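Local coordinates for protein extracellular subtilisin-like serine proteinase (Vibrio sp. PA-44, PDB 1SH7) that probably cleaves peptide bonds as a calcium-dependent serine endopeptidase of the subtilisin family, secreted by a cold-adapted bacterium, at residues Asn250-Glu255 with Ser271-Gly276. Numbering follows the deposited sequence.
Sequences NSRASE and SLADSG
Ser251, in the last turn of helix 242-252, accepts the one direct hydrogen bond that joins this helix end to the irregular loop that follows strand 267-268, near the C-terminal end of this subtilisin-like catalytic chain. Gly276 N donates to Ser251 O over 2.9 Å, with the donor in the carbonyl plane and an N-H...O angle of 148°. The hydroxyl of Ser251 turns back into its own helix, to the carbonyl of Gly247.

Arg252 buries the largest area of any residue here, with its side chain, extended from CG to NE, running alongside the backbone of 272-274. Arg252 CG lies 3.5 Å from Asp274 O and Arg252 CD 3.6 Å from Leu272 O. The guanidinium then lies flat against Ala273, the centre of an inverse gamma turn, with Ala273 CA 3.5 Å above the plane and over its centre. The methyl CB of Ala273 touches the same group near NH2. Partners on helix 219-236 help to fix this pose, since NH1 forms a salt bridge with Glu236 and the group makes a cation-pi contact with Tyr233. Arg14 bridges the two segments close to the first calcium site: its NH1 bonds to Arg252 O and Ser254 OG, and its NH2 forms a salt bridge with Asp274 OD2, while Asp274 OD1 is hydrogen-bonded to Tyr270 OH.

As the chain leaves the helix, Ala253 O receives an almost straight CA-H...O contact from Gly276 CA at 3.3 Å (173° at the hydrogen), so the glycine backbone packs directly against this carbonyl. In strand 254-255, Glu255 swings its extended chain past Gly276 O, with Glu255 CD 3.5 Å from that oxygen. The backbone junction is completed by a water that accepts from Glu255 N at 2.9 Å and donates to Gly276 O at 2.7 Å.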
# COMPACT_ATOMS: atom_id res chain seq x y z
N ASN A 250 -12.65 2.50 5.41
CA ASN A 250 -13.95 2.74 4.81
C ASN A 250 -14.72 3.93 5.37
O ASN A 250 -15.21 4.76 4.61
CB ASN A 250 -14.84 1.51 4.99
CG ASN A 250 -14.64 0.51 3.90
OD1 ASN A 250 -15.14 0.70 2.78
ND2 ASN A 250 -13.93 -0.57 4.19
N SER A 251 -14.83 4.01 6.67
CA SER A 251 -15.65 5.06 7.30
C SER A 251 -15.00 6.41 7.21
O SER A 251 -15.71 7.41 7.12
CB SER A 251 -16.04 4.71 8.75
OG SER A 251 -14.92 4.47 9.55
N ARG A 252 -13.68 6.46 7.17
CA ARG A 252 -12.95 7.73 7.02
C ARG A 252 -12.75 8.21 5.57
O ARG A 252 -12.39 9.38 5.34
CB ARG A 252 -11.59 7.64 7.70
CG ARG A 252 -11.68 7.51 9.20
CD ARG A 252 -10.38 7.33 9.89
NE ARG A 252 -10.57 7.45 11.34
CZ ARG A 252 -9.61 7.36 12.24
NH1 ARG A 252 -8.36 7.11 11.86
NH2 ARG A 252 -9.91 7.53 13.53
N ALA A 253 -13.02 7.35 4.59
CA ALA A 253 -12.72 7.66 3.20
C ALA A 253 -13.62 8.79 2.72
O ALA A 253 -14.75 8.92 3.16
CB ALA A 253 -12.93 6.44 2.28
N SER A 254 -13.10 9.57 1.81
CA SER A 254 -13.86 10.60 1.08
C SER A 254 -14.76 9.95 0.04
O SER A 254 -14.33 9.08 -0.72
CB SER A 254 -12.89 11.56 0.38
OG SER A 254 -11.96 12.09 1.29
N GLU A 255 -16.03 10.33 0.05
CA GLU A 255 -17.05 9.70 -0.81
C GLU A 255 -17.39 10.52 -2.05
O GLU A 255 -17.48 11.73 -1.98
CB GLU A 255 -18.37 9.55 -0.05
CG GLU A 255 -18.27 8.73 1.21
CD GLU A 255 -19.61 8.65 1.98
OE1 GLU A 255 -19.87 7.59 2.57
OE2 GLU A 255 -20.40 9.63 2.01
N SER A 271 -6.41 10.30 5.08
CA SER A 271 -5.34 9.91 6.00
C SER A 271 -5.60 10.32 7.45
O SER A 271 -4.86 9.90 8.34
CB SER A 271 -4.03 10.55 5.55
OG SER A 271 -4.08 11.98 5.69
N LEU A 272 -6.62 11.16 7.66
CA LEU A 272 -6.86 11.84 8.91
C LEU A 272 -7.99 11.21 9.71
O LEU A 272 -8.83 10.52 9.16
CB LEU A 272 -7.17 13.31 8.63
CG LEU A 272 -6.13 14.13 7.85
CD1 LEU A 272 -6.57 15.60 7.67
CD2 LEU A 272 -4.79 14.04 8.59
N ALA A 273 -8.03 11.49 11.01
CA ALA A 273 -8.92 10.79 11.92
C ALA A 273 -10.30 11.45 12.04
O ALA A 273 -10.65 11.94 13.12
CB ALA A 273 -8.27 10.68 13.32
N ASP A 274 -11.08 11.44 10.97
CA ASP A 274 -12.47 11.89 11.02
C ASP A 274 -13.31 11.24 9.90
O ASP A 274 -12.75 10.78 8.91
CB ASP A 274 -12.54 13.42 11.06
CG ASP A 274 -12.11 14.07 9.76
OD1 ASP A 274 -10.89 14.33 9.55
OD2 ASP A 274 -12.96 14.37 8.89
N SER A 275 -14.64 11.16 10.05
CA SER A 275 -15.45 10.32 9.14
C SER A 275 -16.00 10.99 7.85
O SER A 275 -16.59 12.07 7.90
CB SER A 275 -16.62 9.58 9.84
OG SER A 275 -16.83 9.95 11.19
N GLY A 276 -15.84 10.28 6.73
CA GLY A 276 -16.21 10.78 5.42
C GLY A 276 -17.68 10.75 5.04
O GLY A 276 -18.03 11.16 3.93
O HOH W 1 -16.58 12.44 1.99